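Local coordinates for FLAP endonuclease-1 protein (Methanocaldococcus jannaschii, PDB 1A76), which cuts the 5' flaps left by displacement synthesis during DNA replication and repair, as a magnesium-dependent, structure-specific endonuclease and 5'-3' exonuclease, at residues Ala57-Ile66 / Met131-Met142; Leu278-Ile287 / Lys302-Ala313. All coordinates share one frame; numbering follows the deposited sequence.

Contact 1 comes first along the chain and closes before contact 2 opens. It joins helix 56-70 of the N-domain to helix 129-142 of the I-domain. Contact 2 packs the loop and helix start at 278-287 against helix 298-315, near the end of the modelled chain. The centres are about 13 Å apart, on the same side of the chain's centre. The two contacts touch: L141 O probably accepts a hydrogen bond from D282 N, and M142 O packs on L308 and I312. Helices 283-292 and 298-315 also cover F62 of contact 1. The C-terminal helices thus pack on the paired N- and I-domain helices, and contact 2 lies away from the annotated metal sites.

Contact 1 of 2, residues Ala57-Ile66 / Met131-Met142; sequences AYNGVFYKTI and MVENCKYLLSLM
V61 packs into the middle of this contact with both methyls. V61 CG1 lies 3.6 Å from L139 CD2, and the two side chains cross at about a right angle. CG1 also meets L138 CD2, while CG2 faces C135 SG. CG1 is anti to the backbone N (chi1 170°), which turns it to the leucines and leaves CG2 to the cysteine. M142 is a knob in a hole formed by V61, F62, T65 and I66. M142 SD lies at the edge of the F62 ring, 3.8 Å from F62 CD1, a Met-aromatic contact. The bend at chi3 carries M142 CE on to T65 CB at 3.9 Å. T65 OG1 gives its proton to V61 O in the carbonyl plane, and V61 O also accepts from T65 N.

The two helices run nearly parallel, 24° apart, with axes 9.9 Å from each other. They join the N-domain to the I-domain beside the central sheet of this FEN1-type nuclease. W77 of strand 74-79 packs on V61 and L139, and F79 on L139.

Toward the start of both helices the packing stays tight around Y58, a buried knob among M131, N134, C135 and L138. C135 SG lies at the ring edge, 3.7 Å from Y58 CD1. M131 CG reaches Y58 OH at 3.6 Å. F289 meets the Y58 ring edge-to-face. The looser side is at N134, which is partly exposed. Its amide is turned 66° from the plane of the Y58 ring, and N134 OD1 is 3.1 Å from Y58 OH.

Contact 2 of 2, residues Leu278-Ile287 / Lys302-Ala313; sequences LKLPDKEGII and KKHVDKLYNLIA
K283 reaches across to helix 302-313 and fits as a knob among K302, V305, D306 and Y309. Its CB points to that helix. K283 CG lies 4.2 Å from V305 CG2. With CG anti to the carbonyl carbon (chi1 -64°) and the chain extended beyond it, NZ is carried across to D306. On the way CD passes D306 OD1, and K283 CE rests 3.5 Å from Y309 CB, close to the V305 carbonyl. K283 NZ ends on D306 OD1 in a 2.7 Å salt bridge, coming from above the carboxylate plane. K302 NZ takes the syn lone pair of the same oxygen, so D306 OD1 is held by two lysines. A water links K283 NZ to D306 O.

K283 opens helix 283-292. D282 is its N-cap, and D282 OD1 accepts from G285 N at 3.0 Å. Segments 283-287 and 302-313 are roughly antiparallel (147°), with I286 CG2 tight against V305 CG1. Their helices pack as a pair on helix 56-70, through V305 and L308, and on helix 129-142, through I286 and L308.

Before the helix, the loop lies along the later turns of 302-313. P281 CG meets Y309 CA at 3.4 Å, and P281 CB touches L308 CD2. L280 CD2 sits over one face of the Y309 ring, 4.1 Å from its centroid, a CH-pi contact. K279 O lies 3.3 Å from I312 CD1.

Contact 1 of 2, residues Ala57-Ile66 / Met131-Met142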
loop_
_atom_site.group_PDB
_atom_site.type_symbol
_atom_site.label_atom_id
_atom_site.label_comp_id
_atom_site.label_asym_id
_atom_site.label_seq_id
_atom_site.Cartn_x
_atom_site.Cartn_y
_atom_site.Cartn_z
ATOM N N ALA A 57 -6.120 -0.401 -13.128
ATOM C CA ALA A 57 -5.280 0.444 -12.269
ATOM C C ALA A 57 -5.199 1.907 -12.719
ATOM O O ALA A 57 -5.232 2.823 -11.896
ATOM C CB ALA A 57 -3.887 -0.126 -12.186
ATOM N N TYR A 58 -5.070 2.122 -14.023
ATOM C CA TYR A 58 -4.983 3.474 -14.556
ATOM C C TYR A 58 -6.288 4.244 -14.253
ATOM O O TYR A 58 -6.262 5.448 -13.945
ATOM C CB TYR A 58 -4.718 3.424 -16.075
ATOM C CG TYR A 58 -3.615 2.454 -16.501
ATOM C CD1 TYR A 58 -2.541 2.174 -15.656
ATOM C CD2 TYR A 58 -3.657 1.815 -17.743
ATOM C CE1 TYR A 58 -1.539 1.283 -16.027
ATOM C CE2 TYR A 58 -2.657 0.922 -18.127
ATOM C CZ TYR A 58 -1.602 0.659 -17.259
ATOM O OH TYR A 58 -0.638 -0.253 -17.601
ATOM N N ASN A 59 -7.419 3.541 -14.338
ATOM C CA ASN A 59 -8.733 4.131 -14.068
ATOM C C ASN A 59 -8.825 4.622 -12.612
ATOM O O ASN A 59 -9.269 5.732 -12.346
ATOM C CB ASN A 59 -9.839 3.088 -14.371
ATOM C CG ASN A 59 -11.245 3.607 -14.104
ATOM O OD1 ASN A 59 -11.630 3.838 -12.958
ATOM N ND2 ASN A 59 -12.023 3.780 -15.166
ATOM N N GLY A 60 -8.395 3.796 -11.667
ATOM C CA GLY A 60 -8.454 4.204 -10.275
ATOM C C GLY A 60 -7.473 5.323 -9.958
ATOM O O GLY A 60 -7.801 6.255 -9.227
ATOM N N VAL A 61 -6.266 5.238 -10.507
ATOM C CA VAL A 61 -5.249 6.253 -10.267
ATOM C C VAL A 61 -5.749 7.639 -10.689
ATOM O O VAL A 61 -5.660 8.620 -9.938
ATOM C CB VAL A 61 -3.957 5.907 -11.053
ATOM C CG1 VAL A 61 -2.978 7.071 -11.019
ATOM C CG2 VAL A 61 -3.326 4.666 -10.466
ATOM N N PHE A 62 -6.284 7.707 -11.899
ATOM C CA PHE A 62 -6.784 8.951 -12.470
ATOM C C PHE A 62 -8.002 9.496 -11.739
ATOM O O PHE A 62 -7.927 10.550 -11.111
ATOM C CB PHE A 62 -7.116 8.729 -13.950
ATOM C CG PHE A 62 -7.523 9.979 -14.682
ATOM C CD1 PHE A 62 -6.613 11.014 -14.886
ATOM C CD2 PHE A 62 -8.822 10.114 -15.175
ATOM C CE1 PHE A 62 -6.984 12.165 -15.568
ATOM C CE2 PHE A 62 -9.212 11.265 -15.865
ATOM C CZ PHE A 62 -8.288 12.296 -16.061
ATOM N N TYR A 63 -9.114 8.771 -11.819
ATOM C CA TYR A 63 -10.373 9.182 -11.199
ATOM C C TYR A 63 -10.385 9.256 -9.681
ATOM O O TYR A 63 -10.981 10.183 -9.116
ATOM C CB TYR A 63 -11.517 8.271 -11.673
ATOM C CG TYR A 63 -11.811 8.440 -13.147
ATOM C CD1 TYR A 63 -12.357 9.631 -13.632
ATOM C CD2 TYR A 63 -11.476 7.449 -14.064
ATOM C CE1 TYR A 63 -12.556 9.833 -14.990
ATOM C CE2 TYR A 63 -11.671 7.641 -15.431
ATOM C CZ TYR A 63 -12.208 8.836 -15.884
ATOM O OH TYR A 63 -12.364 9.053 -17.227
ATOM N N LYS A 64 -9.747 8.288 -9.022
ATOM C CA LYS A 64 -9.704 8.284 -7.564
ATOM C C LYS A 64 -8.899 9.471 -7.062
ATOM O O LYS A 64 -9.305 10.138 -6.119
ATOM C CB LYS A 64 -9.076 6.992 -7.027
ATOM C CG LYS A 64 -9.764 6.416 -5.805
ATOM C CD LYS A 64 -11.219 6.072 -6.110
ATOM C CE LYS A 64 -12.150 6.641 -5.044
ATOM N NZ LYS A 64 -13.293 5.727 -4.739
ATOM N N THR A 65 -7.759 9.734 -7.692
ATOM C CA THR A 65 -6.925 10.860 -7.284
ATOM C C THR A 65 -7.655 12.204 -7.461
ATOM O O THR A 65 -7.561 13.082 -6.596
ATOM C CB THR A 65 -5.586 10.889 -8.074
ATOM O OG1 THR A 65 -4.836 9.698 -7.805
ATOM C CG2 THR A 65 -4.748 12.098 -7.667
ATOM N N ILE A 66 -8.376 12.368 -8.570
ATOM C CA ILE A 66 -9.110 13.615 -8.808
ATOM C C ILE A 66 -10.252 13.737 -7.799
ATOM O O ILE A 66 -10.519 14.821 -7.278
ATOM C CB ILE A 66 -9.685 13.682 -10.261
ATOM C CG1 ILE A 66 -8.544 13.841 -11.269
ATOM C CG2 ILE A 66 -10.625 14.884 -10.409
ATOM C CD1 ILE A 66 -8.980 13.758 -12.741
ATOM N N MET A 131 3.039 -2.272 -15.507
ATOM C CA MET A 131 1.779 -1.611 -15.181
ATOM C C MET A 131 2.011 -0.609 -14.063
ATOM O O MET A 131 1.450 0.485 -14.070
ATOM C CB MET A 131 0.730 -2.628 -14.744
ATOM C CG MET A 131 -0.639 -2.006 -14.507
ATOM S SD MET A 131 -1.870 -3.158 -13.883
ATOM C CE MET A 131 -2.117 -4.240 -15.315
ATOM N N VAL A 132 2.844 -1.005 -13.104
ATOM C CA VAL A 132 3.205 -0.152 -11.978
ATOM C C VAL A 132 3.976 1.057 -12.509
ATOM O O VAL A 132 3.771 2.182 -12.069
ATOM C CB VAL A 132 4.116 -0.904 -10.963
ATOM C CG1 VAL A 132 4.578 0.057 -9.871
ATOM C CG2 VAL A 132 3.365 -2.090 -10.361
ATOM N N GLU A 133 4.882 0.817 -13.451
ATOM C CA GLU A 133 5.657 1.916 -14.019
ATOM C C GLU A 133 4.717 2.871 -14.784
ATOM O O GLU A 133 4.889 4.085 -14.729
ATOM C CB GLU A 133 6.752 1.368 -14.939
ATOM C CG GLU A 133 8.048 0.875 -14.236
ATOM C CD GLU A 133 7.896 0.552 -12.745
ATOM O OE1 GLU A 133 8.016 1.473 -11.908
ATOM O OE2 GLU A 133 7.675 -0.633 -12.401
ATOM N N ASN A 134 3.725 2.310 -15.474
ATOM C CA ASN A 134 2.733 3.081 -16.235
ATOM C C ASN A 134 1.883 3.962 -15.304
ATOM O O ASN A 134 1.473 5.065 -15.669
ATOM C CB ASN A 134 1.812 2.133 -17.010
ATOM C CG ASN A 134 2.401 1.693 -18.348
ATOM O OD1 ASN A 134 1.863 0.796 -19.014
ATOM N ND2 ASN A 134 3.492 2.319 -18.749
ATOM N N CYS A 135 1.624 3.467 -14.098
ATOM C CA CYS A 135 0.849 4.213 -13.118
ATOM C C CYS A 135 1.654 5.419 -12.631
ATOM O O CYS A 135 1.111 6.500 -12.427
ATOM C CB CYS A 135 0.492 3.310 -11.937
ATOM S SG CYS A 135 -0.873 2.177 -12.303
ATOM N N LYS A 136 2.954 5.225 -12.453
ATOM C CA LYS A 136 3.826 6.306 -12.010
ATOM C C LYS A 136 3.888 7.366 -13.103
ATOM O O LYS A 136 3.884 8.556 -12.821
ATOM C CB LYS A 136 5.235 5.772 -11.730
ATOM C CG LYS A 136 5.309 4.773 -10.591
ATOM C CD LYS A 136 6.725 4.215 -10.484
ATOM C CE LYS A 136 6.998 3.593 -9.122
ATOM N NZ LYS A 136 8.264 2.783 -9.142
ATOM N N TYR A 137 3.961 6.924 -14.354
ATOM C CA TYR A 137 4.022 7.840 -15.493
ATOM C C TYR A 137 2.748 8.671 -15.540
ATOM O O TYR A 137 2.784 9.884 -15.748
ATOM C CB TYR A 137 4.165 7.054 -16.799
ATOM C CG TYR A 137 4.028 7.892 -18.066
ATOM C CD1 TYR A 137 4.871 8.982 -18.300
ATOM C CD2 TYR A 137 3.071 7.577 -19.043
ATOM C CE1 TYR A 137 4.772 9.739 -19.477
ATOM C CE2 TYR A 137 2.965 8.334 -20.231
ATOM C CZ TYR A 137 3.821 9.410 -20.433
ATOM O OH TYR A 137 3.743 10.156 -21.590
ATOM N N LEU A 138 1.614 8.005 -15.345
ATOM C CA LEU A 138 0.326 8.682 -15.367
ATOM C C LEU A 138 0.273 9.748 -14.272
ATOM O O LEU A 138 -0.231 10.853 -14.488
ATOM C CB LEU A 138 -0.808 7.662 -15.178
ATOM C CG LEU A 138 -2.235 8.208 -15.018
ATOM C CD1 LEU A 138 -2.625 9.015 -16.248
ATOM C CD2 LEU A 138 -3.214 7.052 -14.788
ATOM N N LEU A 139 0.805 9.421 -13.099
ATOM C CA LEU A 139 0.794 10.372 -11.993
ATOM C C LEU A 139 1.646 11.584 -12.346
ATOM O O LEU A 139 1.295 12.716 -12.016
ATOM C CB LEU A 139 1.318 9.714 -10.726
ATOM C CG LEU A 139 0.340 8.745 -10.045
ATOM C CD1 LEU A 139 1.084 8.006 -8.942
ATOM C CD2 LEU A 139 -0.850 9.519 -9.473
ATOM N N SER A 140 2.767 11.341 -13.018
ATOM C CA SER A 140 3.655 12.430 -13.418
ATOM C C SER A 140 2.919 13.339 -14.397
ATOM O O SER A 140 3.018 14.564 -14.332
ATOM C CB SER A 140 4.904 11.870 -14.090
ATOM O OG SER A 140 4.609 11.534 -15.431
ATOM N N LEU A 141 2.188 12.728 -15.318
ATOM C CA LEU A 141 1.429 13.492 -16.302
ATOM C C LEU A 141 0.364 14.294 -15.574
ATOM O O LEU A 141 0.041 15.414 -15.961
ATOM C CB LEU A 141 0.769 12.545 -17.316
ATOM C CG LEU A 141 1.738 11.904 -18.307
ATOM C CD1 LEU A 141 0.968 10.977 -19.232
ATOM C CD2 LEU A 141 2.473 12.994 -19.092
ATOM N N MET A 142 -0.172 13.715 -14.504
ATOM C CA MET A 142 -1.209 14.371 -13.726
ATOM C C MET A 142 -0.673 15.444 -12.783
ATOM O O MET A 142 -1.450 16.181 -12.179
ATOM C CB MET A 142 -1.995 13.334 -12.924
ATOM C CG MET A 142 -2.822 12.381 -13.767
ATOM S SD MET A 142 -3.535 11.113 -12.711
ATOM C CE MET A 142 -4.587 12.080 -11.651
#

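Contact 2 of 2, residues Leu278-Ile287 / Lys302-Ala313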
loop_
_atom_site.group_PDB
_atom_site.type_symbol
_atom_site.label_atom_id
_atom_site.label_comp_id
_atom_site.label_asym_id
_atom_site.label_seq_id
_atom_site.Cartn_x
_atom_site.Cartn_y
_atom_site.Cartn_z
ATOM N N LEU A 278 2.394 19.935 -5.935
ATOM C CA LEU A 278 1.606 19.512 -7.084
ATOM C C LEU A 278 2.016 20.375 -8.275
ATOM O O LEU A 278 2.412 21.528 -8.107
ATOM C CB LEU A 278 0.111 19.702 -6.810
ATOM C CG LEU A 278 -0.393 19.203 -5.452
ATOM C CD1 LEU A 278 -1.856 19.536 -5.306
ATOM C CD2 LEU A 278 -0.171 17.695 -5.334
ATOM N N LYS A 279 1.915 19.819 -9.473
ATOM C CA LYS A 279 2.269 20.535 -10.692
ATOM C C LYS A 279 1.068 20.514 -11.629
ATOM O O LYS A 279 0.206 19.648 -11.507
ATOM C CB LYS A 279 3.455 19.854 -11.383
ATOM C CG LYS A 279 4.615 19.537 -10.463
ATOM C CD LYS A 279 5.834 19.063 -11.251
ATOM C CE LYS A 279 7.024 20.005 -11.065
ATOM N NZ LYS A 279 7.855 19.692 -9.856
ATOM N N LEU A 280 1.012 21.448 -12.575
ATOM C CA LEU A 280 -0.112 21.470 -13.500
ATOM C C LEU A 280 -0.086 20.221 -14.382
ATOM O O LEU A 280 0.980 19.770 -14.798
ATOM C CB LEU A 280 -0.064 22.739 -14.352
ATOM C CG LEU A 280 -0.328 23.970 -13.483
ATOM C CD1 LEU A 280 -0.011 25.242 -14.270
ATOM C CD2 LEU A 280 -1.768 23.959 -13.017
ATOM N N PRO A 281 -1.262 19.643 -14.670
ATOM C CA PRO A 281 -1.337 18.435 -15.508
ATOM C C PRO A 281 -1.099 18.652 -17.006
ATOM O O PRO A 281 -1.512 19.673 -17.571
ATOM C CB PRO A 281 -2.742 17.903 -15.247
ATOM C CG PRO A 281 -3.539 19.110 -14.850
ATOM C CD PRO A 281 -2.593 20.090 -14.214
ATOM N N ASP A 282 -0.432 17.683 -17.633
ATOM C CA ASP A 282 -0.162 17.729 -19.064
ATOM C C ASP A 282 -1.415 17.123 -19.691
ATOM O O ASP A 282 -1.503 15.906 -19.879
ATOM C CB ASP A 282 1.088 16.889 -19.396
ATOM C CG ASP A 282 1.299 16.700 -20.896
ATOM O OD1 ASP A 282 0.498 17.230 -21.705
ATOM O OD2 ASP A 282 2.277 16.005 -21.270
ATOM N N LYS A 283 -2.390 17.987 -19.976
ATOM C CA LYS A 283 -3.666 17.579 -20.545
ATOM C C LYS A 283 -3.547 16.702 -21.786
ATOM O O LYS A 283 -4.243 15.702 -21.900
ATOM C CB LYS A 283 -4.517 18.807 -20.876
ATOM C CG LYS A 283 -4.930 19.644 -19.657
ATOM C CD LYS A 283 -5.931 20.728 -20.048
ATOM C CE LYS A 283 -6.657 21.280 -18.819
ATOM N NZ LYS A 283 -7.486 22.485 -19.143
ATOM N N GLU A 284 -2.666 17.083 -22.703
ATOM C CA GLU A 284 -2.465 16.357 -23.955
ATOM C C GLU A 284 -1.901 14.957 -23.746
ATOM O O GLU A 284 -2.360 13.990 -24.362
ATOM C CB GLU A 284 -1.517 17.151 -24.869
ATOM C CG GLU A 284 -2.099 18.450 -25.428
ATOM C CD GLU A 284 -2.232 19.524 -24.369
ATOM O OE1 GLU A 284 -1.287 19.668 -23.562
ATOM O OE2 GLU A 284 -3.276 20.211 -24.333
ATOM N N GLY A 285 -0.887 14.863 -22.891
ATOM C CA GLY A 285 -0.266 13.583 -22.608
ATOM C C GLY A 285 -1.224 12.627 -21.930
ATOM O O GLY A 285 -1.182 11.425 -22.183
ATOM N N ILE A 286 -2.080 13.152 -21.057
ATOM C CA ILE A 286 -3.051 12.313 -20.368
ATOM C C ILE A 286 -4.056 11.753 -21.369
ATOM O O ILE A 286 -4.391 10.560 -21.329
ATOM C CB ILE A 286 -3.791 13.109 -19.247
ATOM C CG1 ILE A 286 -2.813 13.379 -18.089
ATOM C CG2 ILE A 286 -4.992 12.327 -18.764
ATOM C CD1 ILE A 286 -3.263 14.433 -17.109
ATOM N N ILE A 287 -4.523 12.604 -22.277
ATOM C CA ILE A 287 -5.475 12.175 -23.306
ATOM C C ILE A 287 -4.874 11.067 -24.178
ATOM O O ILE A 287 -5.519 10.050 -24.459
ATOM C CB ILE A 287 -5.876 13.360 -24.225
ATOM C CG1 ILE A 287 -6.674 14.380 -23.411
ATOM C CG2 ILE A 287 -6.665 12.854 -25.435
ATOM C CD1 ILE A 287 -7.664 15.209 -24.213
ATOM N N LYS A 302 -11.482 14.294 -20.945
ATOM C CA LYS A 302 -11.341 15.724 -21.200
ATOM C C LYS A 302 -11.897 16.537 -20.036
ATOM O O LYS A 302 -11.238 17.433 -19.498
ATOM C CB LYS A 302 -12.078 16.106 -22.488
ATOM C CG LYS A 302 -12.119 17.608 -22.767
ATOM C CD LYS A 302 -10.721 18.138 -23.045
ATOM C CE LYS A 302 -10.694 19.661 -23.184
ATOM N NZ LYS A 302 -9.415 20.236 -22.643
ATOM N N LYS A 303 -13.118 16.210 -19.640
ATOM C CA LYS A 303 -13.772 16.905 -18.551
ATOM C C LYS A 303 -12.955 16.828 -17.265
ATOM O O LYS A 303 -12.828 17.812 -16.534
ATOM C CB LYS A 303 -15.162 16.311 -18.319
ATOM C CG LYS A 303 -15.968 17.025 -17.257
ATOM C CD LYS A 303 -17.232 16.254 -16.934
ATOM C CE LYS A 303 -18.458 17.117 -17.138
ATOM N NZ LYS A 303 -18.444 18.290 -16.214
ATOM N N HIS A 304 -12.391 15.661 -16.990
ATOM C CA HIS A 304 -11.621 15.511 -15.772
ATOM C C HIS A 304 -10.250 16.155 -15.774
ATOM O O HIS A 304 -9.833 16.682 -14.746
ATOM C CB HIS A 304 -11.528 14.036 -15.396
ATOM C CG HIS A 304 -12.812 13.498 -14.855
ATOM N ND1 HIS A 304 -13.108 13.493 -13.508
ATOM C CD2 HIS A 304 -13.908 13.016 -15.483
ATOM C CE1 HIS A 304 -14.331 13.029 -13.333
ATOM N NE2 HIS A 304 -14.837 12.732 -14.515
ATOM N N VAL A 305 -9.548 16.132 -16.908
ATOM C CA VAL A 305 -8.222 16.761 -16.951
ATOM C C VAL A 305 -8.396 18.273 -16.829
ATOM O O VAL A 305 -7.522 18.966 -16.307
ATOM C CB VAL A 305 -7.432 16.415 -18.263
ATOM C CG1 VAL A 305 -7.262 14.900 -18.384
ATOM C CG2 VAL A 305 -8.151 16.965 -19.493
ATOM N N ASP A 306 -9.526 18.786 -17.308
ATOM C CA ASP A 306 -9.805 20.221 -17.210
ATOM C C ASP A 306 -10.083 20.559 -15.742
ATOM O O ASP A 306 -9.644 21.587 -15.225
ATOM C CB ASP A 306 -11.011 20.593 -18.084
ATOM C CG ASP A 306 -10.654 20.677 -19.569
ATOM O OD1 ASP A 306 -9.450 20.738 -19.895
ATOM O OD2 ASP A 306 -11.578 20.678 -20.411
ATOM N N LYS A 307 -10.800 19.674 -15.060
ATOM C CA LYS A 307 -11.105 19.883 -13.651
ATOM C C LYS A 307 -9.825 19.715 -12.826
ATOM O O LYS A 307 -9.596 20.460 -11.873
ATOM C CB LYS A 307 -12.155 18.875 -13.172
ATOM C CG LYS A 307 -13.428 18.850 -14.003
ATOM C CD LYS A 307 -14.630 18.471 -13.149
ATOM C CE LYS A 307 -15.387 17.310 -13.764
ATOM N NZ LYS A 307 -14.443 16.216 -14.139
ATOM N N LEU A 308 -8.991 18.739 -13.188
ATOM C CA LEU A 308 -7.741 18.510 -12.453
ATOM C C LEU A 308 -6.839 19.726 -12.560
ATOM O O LEU A 308 -6.253 20.167 -11.581
ATOM C CB LEU A 308 -6.994 17.267 -12.969
ATOM C CG LEU A 308 -5.545 17.104 -12.453
ATOM C CD1 LEU A 308 -5.529 16.913 -10.932
ATOM C CD2 LEU A 308 -4.878 15.917 -13.146
ATOM N N TYR A 309 -6.730 20.271 -13.763
ATOM C CA TYR A 309 -5.900 21.453 -13.995
ATOM C C TYR A 309 -6.328 22.623 -13.096
ATOM O O TYR A 309 -5.504 23.261 -12.438
ATOM C CB TYR A 309 -6.013 21.865 -15.466
ATOM C CG TYR A 309 -5.066 22.962 -15.891
ATOM C CD1 TYR A 309 -5.420 24.310 -15.759
ATOM C CD2 TYR A 309 -3.812 22.657 -16.432
ATOM C CE1 TYR A 309 -4.555 25.326 -16.154
ATOM C CE2 TYR A 309 -2.928 23.675 -16.835
ATOM C CZ TYR A 309 -3.310 25.002 -16.692
ATOM O OH TYR A 309 -2.454 26.000 -17.088
ATOM N N ASN A 310 -7.623 22.906 -13.078
ATOM C CA ASN A 310 -8.145 24.014 -12.283
ATOM C C ASN A 310 -7.981 23.794 -10.783
ATOM O O ASN A 310 -7.732 24.737 -10.046
ATOM C CB ASN A 310 -9.615 24.261 -12.639
ATOM C CG ASN A 310 -9.770 24.926 -14.000
ATOM O OD1 ASN A 310 -8.864 25.625 -14.466
ATOM N ND2 ASN A 310 -10.918 24.714 -14.641
ATOM N N LEU A 311 -8.114 22.553 -10.331
ATOM C CA LEU A 311 -7.943 22.246 -8.908
ATOM C C LEU A 311 -6.510 22.560 -8.497
ATOM O O LEU A 311 -6.266 23.246 -7.508
ATOM C CB LEU A 311 -8.246 20.764 -8.634
ATOM C CG LEU A 311 -9.725 20.357 -8.633
ATOM C CD1 LEU A 311 -9.840 18.854 -8.813
ATOM C CD2 LEU A 311 -10.389 20.784 -7.327
ATOM N N ILE A 312 -5.552 22.058 -9.262
ATOM C CA ILE A 312 -4.158 22.309 -8.945
ATOM C C ILE A 312 -3.849 23.790 -9.127
ATOM O O ILE A 312 -3.158 24.388 -8.312
ATOM C CB ILE A 312 -3.236 21.421 -9.814
ATOM C CG1 ILE A 312 -3.481 19.950 -9.441
ATOM C CG2 ILE A 312 -1.774 21.812 -9.618
ATOM C CD1 ILE A 312 -2.704 18.924 -10.253
ATOM N N ALA A 313 -4.384 24.392 -10.184
ATOM C CA ALA A 313 -4.160 25.814 -10.436
ATOM C C ALA A 313 -4.651 26.620 -9.236
ATOM O O ALA A 313 -3.964 27.518 -8.748
ATOM C CB ALA A 313 -4.903 26.253 -11.692
HETATM O O HOH W 1 -8.760 23.484 -16.993
#